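Local coordinates for sugar ABC transporter substrate-binding protein, BlMnBP1 (Bifidobacterium animalis subsp. lactis ATCC 27673, PDB 6I5R) that probably captures manno-oligosaccharides such as mannobiose outside the cell and delivers them to an ABC transporter for uptake, at residues I22-I27 against A336-V341; G119-M124 against G138-I143; I128-E133 against I357-D362; E133-G138 against G387-L392. All coordinates share one frame; numbering follows the deposited sequence.

Contact 1: I22-I27 against A336-V341; sequences ITYPEI and ASMIFV
Met338 reaches from its helix into the bend of the 22-27 loop, and Ile27 closes on it tightly. The terminal methyl of Ile27, CD1, lies only 3.5 Å from Met338 CG, less than ordinary van der Waals separation for two carbons. From there the thioether turns along the loop backbone. Met338 leaves its helix with CG anti to the backbone N, then bends at its last torsion (chi3 -52°), so that SD comes to 3.6 Å from Tyr24 N and CE faces Ile22 O. The Tyr24 ring adds cover obliquely beside Met338 CG, while Tyr24 CB meets SD at 4.0 Å. At the next residue of the helix, Ile339, the packing is less close: its CG1 lies 4.2 Å from Ile27 CG2.

In the solute-binding protein fold, helix 331-346 packs against strands 38-44 and 100-102; the 22-27 loop, which precedes the first of these strands, covers another side of the same helix. Between the two segments the attachment is apolar, but Lys342, the next residue along the helix, donates hydrogen bonds to both Tyr24 O and Ile27 O and makes a cation-pi contact with the Tyr24 ring.

The outward side of the loop is held differently and takes little part in the packing. There the exposed Glu26 curls back on its own segment: OE1 accepts Thr23 N at 2.8 Å, almost straight at 178°, on the anti side of the carboxylate. Thr23 OG1 adds a weak bond to the same oxygen.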
# COMPACT_ATOMS: atom_id res chain seq x y z
N ILE A 22 24.68 -14.89 -7.81
CA ILE A 22 23.71 -14.76 -8.90
C ILE A 22 22.81 -13.57 -8.62
O ILE A 22 22.21 -13.47 -7.54
CB ILE A 22 22.87 -16.04 -9.04
CG1 ILE A 22 23.74 -17.29 -9.04
CG2 ILE A 22 22.02 -16.00 -10.30
CD1 ILE A 22 22.94 -18.58 -8.79
N THR A 23 22.69 -12.67 -9.59
CA THR A 23 21.72 -11.59 -9.45
C THR A 23 20.41 -12.02 -10.07
O THR A 23 20.34 -12.95 -10.87
CB THR A 23 22.20 -10.28 -10.08
OG1 THR A 23 22.44 -10.44 -11.48
CG2 THR A 23 23.47 -9.78 -9.36
N TYR A 24 19.35 -11.31 -9.69
CA TYR A 24 18.02 -11.64 -10.19
C TYR A 24 17.91 -11.66 -11.71
O TYR A 24 17.30 -12.60 -12.25
CB TYR A 24 17.04 -10.64 -9.56
CG TYR A 24 15.62 -10.68 -10.06
CD1 TYR A 24 15.26 -10.09 -11.27
CD2 TYR A 24 14.63 -11.25 -9.28
CE1 TYR A 24 13.96 -10.11 -11.70
CE2 TYR A 24 13.32 -11.26 -9.71
CZ TYR A 24 12.98 -10.71 -10.91
OH TYR A 24 11.67 -10.75 -11.33
N PRO A 25 18.44 -10.70 -12.46
CA PRO A 25 18.32 -10.78 -13.93
C PRO A 25 19.01 -12.01 -14.53
O PRO A 25 18.67 -12.41 -15.66
CB PRO A 25 18.96 -9.46 -14.42
CG PRO A 25 18.91 -8.52 -13.20
CD PRO A 25 19.09 -9.45 -12.01
N GLU A 26 19.97 -12.60 -13.81
CA GLU A 26 20.79 -13.72 -14.26
C GLU A 26 20.08 -15.06 -14.11
O GLU A 26 20.56 -16.07 -14.65
CB GLU A 26 22.11 -13.71 -13.50
CG GLU A 26 23.09 -12.58 -13.89
CD GLU A 26 24.38 -12.57 -13.08
OE1 GLU A 26 24.32 -12.83 -11.85
OE2 GLU A 26 25.48 -12.30 -13.65
N ILE A 27 18.92 -15.08 -13.44
CA ILE A 27 18.16 -16.31 -13.25
C ILE A 27 17.38 -16.59 -14.53
O ILE A 27 16.60 -15.75 -14.99
CB ILE A 27 17.22 -16.18 -12.04
CG1 ILE A 27 18.02 -16.00 -10.76
CG2 ILE A 27 16.31 -17.39 -11.92
CD1 ILE A 27 17.15 -15.73 -9.59
N ALA A 336 17.07 -20.38 -3.90
CA ALA A 336 15.72 -20.91 -4.01
C ALA A 336 14.70 -19.79 -3.82
O ALA A 336 13.71 -19.72 -4.55
CB ALA A 336 15.48 -22.00 -2.98
N SER A 337 14.95 -18.90 -2.86
CA SER A 337 13.99 -17.83 -2.58
C SER A 337 13.93 -16.84 -3.72
O SER A 337 12.86 -16.31 -4.04
CB SER A 337 14.38 -17.13 -1.28
OG SER A 337 14.25 -17.97 -0.14
N MET A 338 15.09 -16.55 -4.34
CA MET A 338 15.12 -15.57 -5.43
C MET A 338 14.46 -16.13 -6.68
O MET A 338 13.81 -15.39 -7.44
CB MET A 338 16.56 -15.12 -5.71
CG MET A 338 16.64 -13.94 -6.64
SD MET A 338 18.32 -13.24 -6.85
CE MET A 338 18.88 -12.96 -5.18
N ILE A 339 14.61 -17.44 -6.89
CA ILE A 339 13.86 -18.12 -7.95
C ILE A 339 12.35 -17.99 -7.71
O ILE A 339 11.60 -17.63 -8.62
CB ILE A 339 14.29 -19.59 -8.04
CG1 ILE A 339 15.76 -19.64 -8.45
CG2 ILE A 339 13.40 -20.35 -9.00
CD1 ILE A 339 16.38 -21.04 -8.46
N PHE A 340 11.89 -18.26 -6.49
CA PHE A 340 10.46 -18.15 -6.22
C PHE A 340 9.96 -16.71 -6.39
O PHE A 340 8.87 -16.48 -6.93
CB PHE A 340 10.14 -18.66 -4.81
CG PHE A 340 8.68 -18.57 -4.46
CD1 PHE A 340 7.76 -19.40 -5.08
CD2 PHE A 340 8.23 -17.63 -3.56
CE1 PHE A 340 6.42 -19.30 -4.82
CE2 PHE A 340 6.86 -17.52 -3.28
CZ PHE A 340 5.97 -18.36 -3.91
N VAL A 341 10.73 -15.72 -5.93
CA VAL A 341 10.31 -14.33 -6.14
C VAL A 341 10.22 -14.02 -7.63
O VAL A 341 9.27 -13.39 -8.11
CB VAL A 341 11.26 -13.37 -5.42
CG1 VAL A 341 11.01 -11.94 -5.86
CG2 VAL A 341 11.11 -13.48 -3.92

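Contact 2: G119-M124 against G138-I143; sequences GETSEM and GQTYGI. With ZN (zinc ion), chain H.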
# COMPACT_ATOMS: atom_id res chain seq x y z
N GLY A 119 20.29 -7.14 -6.94
CA GLY A 119 21.11 -6.64 -8.03
C GLY A 119 21.16 -5.13 -8.02
O GLY A 119 20.41 -4.46 -7.33
N GLU A 120 22.11 -4.59 -8.79
CA GLU A 120 22.19 -3.14 -8.96
C GLU A 120 20.83 -2.63 -9.38
O GLU A 120 20.20 -3.20 -10.27
CB GLU A 120 23.20 -2.74 -10.04
CG GLU A 120 24.63 -2.44 -9.60
CD GLU A 120 25.45 -1.87 -10.76
OE1 GLU A 120 25.07 -0.86 -11.37
OE2 GLU A 120 26.47 -2.44 -11.13
N THR A 121 20.41 -1.50 -8.81
CA THR A 121 19.10 -0.96 -9.18
C THR A 121 19.05 -0.61 -10.67
O THR A 121 18.04 -0.85 -11.35
CB THR A 121 18.79 0.27 -8.33
OG1 THR A 121 18.87 -0.07 -6.95
CG2 THR A 121 17.39 0.79 -8.63
N SER A 122 20.15 -0.10 -11.22
CA SER A 122 20.13 0.25 -12.63
C SER A 122 19.92 -0.98 -13.51
O SER A 122 19.35 -0.86 -14.60
CB SER A 122 21.42 0.96 -13.01
OG SER A 122 22.53 0.13 -12.81
N GLU A 123 20.43 -2.15 -13.08
CA GLU A 123 20.18 -3.40 -13.80
C GLU A 123 18.76 -3.90 -13.55
O GLU A 123 18.13 -4.46 -14.45
CB GLU A 123 21.21 -4.48 -13.43
CG GLU A 123 22.57 -4.31 -14.14
CD GLU A 123 22.44 -4.28 -15.66
OE1 GLU A 123 22.02 -5.30 -16.26
OE2 GLU A 123 22.73 -3.22 -16.26
N MET A 124 18.25 -3.74 -12.32
CA MET A 124 16.92 -4.23 -12.01
C MET A 124 15.85 -3.47 -12.78
O MET A 124 14.86 -4.05 -13.22
CB MET A 124 16.67 -4.15 -10.50
CG MET A 124 17.56 -5.08 -9.67
SD MET A 124 17.21 -6.82 -10.06
CE MET A 124 15.51 -6.98 -9.47
N GLY A 138 22.38 2.12 -4.17
CA GLY A 138 22.46 1.60 -5.53
C GLY A 138 22.07 0.15 -5.72
O GLY A 138 22.27 -0.41 -6.81
N GLN A 139 21.55 -0.50 -4.69
CA GLN A 139 21.11 -1.89 -4.78
C GLN A 139 19.62 -1.95 -4.47
O GLN A 139 19.13 -1.22 -3.60
CB GLN A 139 21.88 -2.78 -3.82
CG GLN A 139 23.35 -2.89 -4.05
CD GLN A 139 23.72 -3.78 -5.24
OE1 GLN A 139 23.17 -4.86 -5.41
NE2 GLN A 139 24.69 -3.34 -6.05
N THR A 140 18.92 -2.83 -5.17
CA THR A 140 17.52 -3.13 -4.92
C THR A 140 17.37 -4.33 -3.98
O THR A 140 17.91 -5.42 -4.25
CB THR A 140 16.83 -3.40 -6.26
OG1 THR A 140 16.87 -2.21 -7.07
CG2 THR A 140 15.39 -3.80 -6.04
N TYR A 141 16.63 -4.13 -2.89
CA TYR A 141 16.42 -5.14 -1.86
C TYR A 141 14.99 -5.67 -1.78
O TYR A 141 14.73 -6.63 -1.05
CB TYR A 141 16.82 -4.57 -0.49
CG TYR A 141 18.27 -4.24 -0.39
CD1 TYR A 141 18.75 -2.96 -0.70
CD2 TYR A 141 19.17 -5.19 0.05
CE1 TYR A 141 20.09 -2.67 -0.58
CE2 TYR A 141 20.49 -4.92 0.14
CZ TYR A 141 20.95 -3.66 -0.15
OH TYR A 141 22.31 -3.41 -0.03
N GLY A 142 14.05 -5.06 -2.49
CA GLY A 142 12.69 -5.56 -2.53
C GLY A 142 12.11 -5.43 -3.92
O GLY A 142 12.43 -4.51 -4.67
N ILE A 143 11.25 -6.39 -4.26
CA ILE A 143 10.47 -6.38 -5.50
C ILE A 143 9.00 -6.34 -5.12
O ILE A 143 8.54 -7.16 -4.31
CB ILE A 143 10.78 -7.62 -6.37
CG1 ILE A 143 12.28 -7.71 -6.64
CG2 ILE A 143 9.96 -7.59 -7.65
CD1 ILE A 143 12.67 -8.80 -7.65
ZN ZN H . 26.75 -0.71 -12.60
O HOH W 1 22.20 1.20 -9.35
O HOH W 2 26.08 -2.10 -14.02
O HOH W 3 27.91 -1.88 -12.85
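Gly138 O is gripped from several directions: Thr121 N donates to it at 2.9 Å, from above the carbonyl plane, water 1 donates at 3.0 Å, and Glu120 CA adds a C-H...O contact. The oxygen sits where a short antiparallel pairing, 119-120 against the start of strand 139-155, gives way to helix 121-124, with Glu120 at the N-cap. Just inside, Thr140 N points almost straight at Gly119 O, 3.1 Å away.

The two threonines cross at about a right angle. Thr121 OG1 is anti to its own carbonyl carbon (chi1 -55°), which brings it over the strand to donate to Thr140 OG1 at 2.9 Å; Thr140 OG1 in turn bonds Ala131 O, making a short relay of hydroxyls. A valine in place of Thr121 would probably keep most of the bulk but leave Thr140 OG1 without its donor across the pairing, held by Ala131 O. Below this polar strip the packing is apolar. Met124, bent at two successive torsions, sets CG beside Thr140 CB and carries its methyl CE to 3.8 Å from Ile143 CD1. At the outer end, the Glu120 carboxylate chelates a zinc ion, with OE1 at 2.1 Å and OE2 at 2.3 Å.

Contact 3: I128-E133 against I357-D362; sequences IKLADE and IPIKAD
Lys129 grips the 357-362 loop twice, once with its backbone and once with the end of its side chain. Its amide N donates to Ile359 O at 2.8 Å, in the carbonyl plane and close to linear. The side chain then leaves with CG anti to the carbonyl carbon (chi1 -56°) and stays extended, so the methylenes run beside the carbonyls of the facing loop. CE passes 3.4 Å from Lys360 O, and NZ ends 2.8 Å from Pro358 O, tilted 29° from that carbonyl's plane. NZ also donates to Asp363 O, so two backbone oxygens hold the ammonium, while the methyl Ile357 CG2 lies beside it.

Both segments are irregular links joined by a single backbone bridge, between Ile128 and Lys360. In the binding-protein fold they lie against strand 139-155, whose Ile143 is touched by Ile128 and Ile359 alike.

Ile128 adopts a less usual conformation: CG1 sits in the crowded position between N and carbonyl carbon (chi1 65°). This sends the longer branch away from the facing loop, leaving CB to meet Ile359 CG2 at 3.9 Å. Beside it Ala361 CB rests 3.5 Å from Ile128 N. Ile359 divides its branches between two neighbours, CG2 under Ile128 and CD1 4.1 Å from Leu130 CD1, where the two side chains cross at about a right angle.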
# COMPACT_ATOMS: atom_id res chain seq x y z
N ILE A 128 12.28 -5.14 -13.89
CA ILE A 128 11.10 -4.90 -13.07
C ILE A 128 10.78 -3.41 -13.03
O ILE A 128 11.65 -2.55 -13.19
CB ILE A 128 11.24 -5.42 -11.63
CG1 ILE A 128 12.35 -4.67 -10.90
CG2 ILE A 128 11.52 -6.93 -11.61
CD1 ILE A 128 12.46 -5.09 -9.44
N LYS A 129 9.51 -3.13 -12.75
CA LYS A 129 9.03 -1.81 -12.37
C LYS A 129 9.35 -1.52 -10.90
O LYS A 129 9.52 -2.43 -10.08
CB LYS A 129 7.53 -1.71 -12.59
CG LYS A 129 7.11 -2.01 -14.01
CD LYS A 129 5.60 -2.01 -14.20
CE LYS A 129 5.26 -2.72 -15.51
NZ LYS A 129 3.81 -2.89 -15.76
N LEU A 130 9.45 -0.24 -10.58
CA LEU A 130 9.59 0.22 -9.20
C LEU A 130 10.86 -0.32 -8.56
O LEU A 130 10.89 -0.61 -7.37
CB LEU A 130 8.36 -0.18 -8.39
CG LEU A 130 7.07 0.33 -9.01
CD1 LEU A 130 5.86 -0.30 -8.32
CD2 LEU A 130 6.97 1.85 -8.91
N ALA A 131 11.92 -0.43 -9.36
CA ALA A 131 13.16 -1.02 -8.87
C ALA A 131 13.83 -0.18 -7.80
O ALA A 131 14.57 -0.73 -7.00
CB ALA A 131 14.14 -1.24 -10.03
N ASP A 132 13.57 1.12 -7.76
CA ASP A 132 14.21 2.00 -6.79
C ASP A 132 13.35 2.26 -5.57
O ASP A 132 13.73 3.09 -4.72
CB ASP A 132 14.59 3.33 -7.48
CG ASP A 132 13.38 4.13 -7.90
OD1 ASP A 132 12.24 3.69 -7.63
OD2 ASP A 132 13.54 5.20 -8.53
N GLU A 133 12.19 1.60 -5.47
CA GLU A 133 11.31 1.82 -4.34
C GLU A 133 11.90 1.23 -3.06
O GLU A 133 11.94 1.88 -2.02
CB GLU A 133 9.93 1.23 -4.65
CG GLU A 133 8.87 1.44 -3.61
CD GLU A 133 7.56 0.76 -4.01
OE1 GLU A 133 7.52 -0.47 -3.94
OE2 GLU A 133 6.59 1.45 -4.39
N ILE A 357 -1.15 -4.09 -10.95
CA ILE A 357 -0.32 -3.84 -12.14
C ILE A 357 0.88 -4.76 -12.08
O ILE A 357 1.61 -4.77 -11.08
CB ILE A 357 0.11 -2.36 -12.18
CG1 ILE A 357 -1.12 -1.49 -12.42
CG2 ILE A 357 1.19 -2.15 -13.23
CD1 ILE A 357 -0.94 -0.12 -11.82
N PRO A 358 1.13 -5.56 -13.13
CA PRO A 358 2.29 -6.46 -13.11
C PRO A 358 3.59 -5.69 -13.00
O PRO A 358 3.72 -4.55 -13.47
CB PRO A 358 2.22 -7.22 -14.44
CG PRO A 358 1.00 -6.79 -15.13
CD PRO A 358 0.38 -5.63 -14.40
N ILE A 359 4.56 -6.34 -12.37
CA ILE A 359 5.84 -5.73 -12.06
C ILE A 359 6.93 -6.10 -13.06
O ILE A 359 7.92 -5.36 -13.18
CB ILE A 359 6.24 -6.08 -10.61
CG1 ILE A 359 5.16 -5.53 -9.68
CG2 ILE A 359 7.60 -5.56 -10.26
CD1 ILE A 359 5.09 -4.06 -9.64
N LYS A 360 6.79 -7.21 -13.79
CA LYS A 360 7.74 -7.48 -14.86
C LYS A 360 7.81 -6.27 -15.78
O LYS A 360 6.78 -5.73 -16.20
CB LYS A 360 7.33 -8.73 -15.65
CG LYS A 360 8.37 -9.10 -16.68
CD LYS A 360 7.99 -10.35 -17.48
CE LYS A 360 9.21 -10.82 -18.23
NZ LYS A 360 8.96 -12.11 -18.93
N ALA A 361 9.04 -5.83 -16.06
CA ALA A 361 9.24 -4.52 -16.68
C ALA A 361 8.48 -4.40 -17.99
O ALA A 361 7.96 -3.33 -18.31
CB ALA A 361 10.72 -4.27 -16.93
N ASP A 362 8.40 -5.48 -18.76
CA ASP A 362 7.91 -5.41 -20.14
C ASP A 362 6.44 -5.73 -20.29
O ASP A 362 6.01 -5.98 -21.41
CB ASP A 362 8.69 -6.38 -21.01
CG ASP A 362 8.44 -7.82 -20.60
OD1 ASP A 362 7.27 -8.31 -20.64
OD2 ASP A 362 9.42 -8.47 -20.19

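Contact 4: E133-G138 against G387-L392; sequences EKAYDG and GQEDLL. With ZN (zinc ion), chain J; ZN (zinc ion), chain F.
A zinc site borders this surface contact, where the tight hairpin joining strands 135-136 and 139-155 meets the start of helix 391-399. Asp137 and Gly138 form the two-residue turn, both at positive phi. Tyr136 reaches over from the strand, its CG anti to the backbone N (chi1 -164°), and brings OH to 3.5 Å from Asp390 CB. That methylene lies at the ring's edge, near its plane, while the Asp390 carboxylate stands nearly perpendicular to the ring. An alanine in place of Tyr136 would probably open a gap beside the Asp390 methylene and leave Glu389 without the ring alongside it.

Glu389 extends along the hairpin with its carboxylate only 17° from the plane of the Tyr136 ring. OE1 takes a weak, bent bond from Asp137 N at 3.2 Å. OE2 lies 3.1 Å from Ala135 O, two acceptors facing each other, which is probably unfavourable. Asp137 itself chelates a separate zinc ion, with OD1 at 2.0 Å and OD2 at 2.4 Å. Asp390 binds its own zinc through OD1 at 2.2 Å and OD2 at 2.1 Å. Asp107, Ser109 and Asn394 also bind this metal, together with a water: an oxygen-ligand site with two ligands spaced one helical turn apart.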
# COMPACT_ATOMS: atom_id res chain seq x y z
N GLU A 133 12.19 1.60 -5.47
CA GLU A 133 11.31 1.82 -4.34
C GLU A 133 11.90 1.23 -3.06
O GLU A 133 11.94 1.88 -2.02
CB GLU A 133 9.93 1.23 -4.65
CG GLU A 133 8.87 1.44 -3.61
CD GLU A 133 7.56 0.76 -4.01
OE1 GLU A 133 7.52 -0.47 -3.94
OE2 GLU A 133 6.59 1.45 -4.39
N LYS A 134 12.38 -0.01 -3.14
CA LYS A 134 13.06 -0.65 -2.01
C LYS A 134 14.52 -0.86 -2.37
O LYS A 134 14.96 -1.97 -2.64
CB LYS A 134 12.39 -1.97 -1.65
CG LYS A 134 10.89 -1.86 -1.47
CD LYS A 134 10.51 -1.17 -0.18
CE LYS A 134 9.03 -1.28 0.11
NZ LYS A 134 8.67 -0.56 1.33
N ALA A 135 15.26 0.24 -2.42
CA ALA A 135 16.65 0.22 -2.82
C ALA A 135 17.45 1.16 -1.93
O ALA A 135 16.90 2.05 -1.26
CB ALA A 135 16.79 0.59 -4.31
N TYR A 136 18.77 0.95 -1.93
CA TYR A 136 19.64 1.78 -1.12
C TYR A 136 21.08 1.64 -1.60
O TYR A 136 21.50 0.54 -1.98
CB TYR A 136 19.59 1.42 0.37
CG TYR A 136 20.19 2.53 1.18
CD1 TYR A 136 19.45 3.65 1.44
CD2 TYR A 136 21.48 2.48 1.65
CE1 TYR A 136 19.95 4.69 2.14
CE2 TYR A 136 22.02 3.53 2.37
CZ TYR A 136 21.23 4.64 2.59
OH TYR A 136 21.67 5.74 3.30
N ASP A 137 21.85 2.72 -1.48
CA ASP A 137 23.25 2.75 -1.94
C ASP A 137 23.37 1.98 -3.27
O ASP A 137 24.33 1.26 -3.49
CB ASP A 137 24.20 2.22 -0.83
CG ASP A 137 24.79 3.36 0.06
OD1 ASP A 137 24.59 4.50 -0.27
OD2 ASP A 137 25.48 3.15 1.09
N GLY A 138 22.38 2.12 -4.17
CA GLY A 138 22.46 1.60 -5.53
C GLY A 138 22.07 0.15 -5.72
O GLY A 138 22.27 -0.41 -6.81
N GLY A 387 22.19 11.22 -2.81
CA GLY A 387 22.63 11.46 -1.46
C GLY A 387 21.52 11.68 -0.46
O GLY A 387 21.80 11.76 0.73
N GLN A 388 20.27 11.80 -0.93
CA GLN A 388 19.12 12.05 -0.07
C GLN A 388 18.21 10.83 0.04
O GLN A 388 17.09 10.95 0.53
CB GLN A 388 18.32 13.26 -0.57
CG GLN A 388 18.91 14.61 -0.20
CD GLN A 388 17.92 15.78 -0.40
OE1 GLN A 388 17.79 16.69 0.44
NE2 GLN A 388 17.22 15.77 -1.54
N GLU A 389 18.68 9.66 -0.38
CA GLU A 389 17.79 8.50 -0.45
C GLU A 389 17.19 8.19 0.91
O GLU A 389 16.05 7.71 0.99
CB GLU A 389 18.58 7.31 -0.98
CG GLU A 389 17.76 6.19 -1.60
CD GLU A 389 18.64 5.14 -2.30
OE1 GLU A 389 19.85 5.15 -2.10
OE2 GLU A 389 18.11 4.30 -3.06
N ASP A 390 17.92 8.48 1.97
CA ASP A 390 17.59 8.12 3.33
C ASP A 390 16.89 9.24 4.08
O ASP A 390 16.52 9.06 5.25
CB ASP A 390 18.89 7.73 4.07
CG ASP A 390 18.62 7.03 5.38
OD1 ASP A 390 17.57 6.37 5.49
OD2 ASP A 390 19.45 7.12 6.31
N LEU A 391 16.70 10.39 3.44
CA LEU A 391 16.25 11.56 4.16
C LEU A 391 14.82 11.38 4.68
O LEU A 391 14.52 11.71 5.83
CB LEU A 391 16.34 12.79 3.26
CG LEU A 391 15.93 14.06 3.99
CD1 LEU A 391 16.94 14.39 5.08
CD2 LEU A 391 15.78 15.21 3.03
N LEU A 392 13.93 10.84 3.85
CA LEU A 392 12.55 10.65 4.31
C LEU A 392 12.49 9.67 5.47
O LEU A 392 11.79 9.91 6.46
CB LEU A 392 11.64 10.18 3.17
CG LEU A 392 10.20 9.88 3.62
CD1 LEU A 392 9.39 11.14 3.97
CD2 LEU A 392 9.53 9.06 2.52
ZN ZN J . 18.26 5.86 7.52
ZN ZN F . 25.66 5.52 1.12
O HOH W 4 19.55 7.03 8.76

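From the N terminus, contact 1 closes the longest loop of the four, bringing the leading segment onto helix 331-346. Contact 2 falls wholly within it, a short closure between 119-120 and strand 139-155; the two meet where Tyr24 packs on Met124 and Ile143. Contact 3 starts inside both loops and ends beyond both, at 357-362, so it crosses each; Thr140 OG1 with Ala131 O joins it to contact 2. Contact 4 begins at Glu133, the last residue of 128-133, and shares Gly138 with contact 2. It crosses the other three and ties strand 135-136, at the end of the mixed sheet beside 139-155, to the start of helix 391-399, about 23 Å between centres from contact 1.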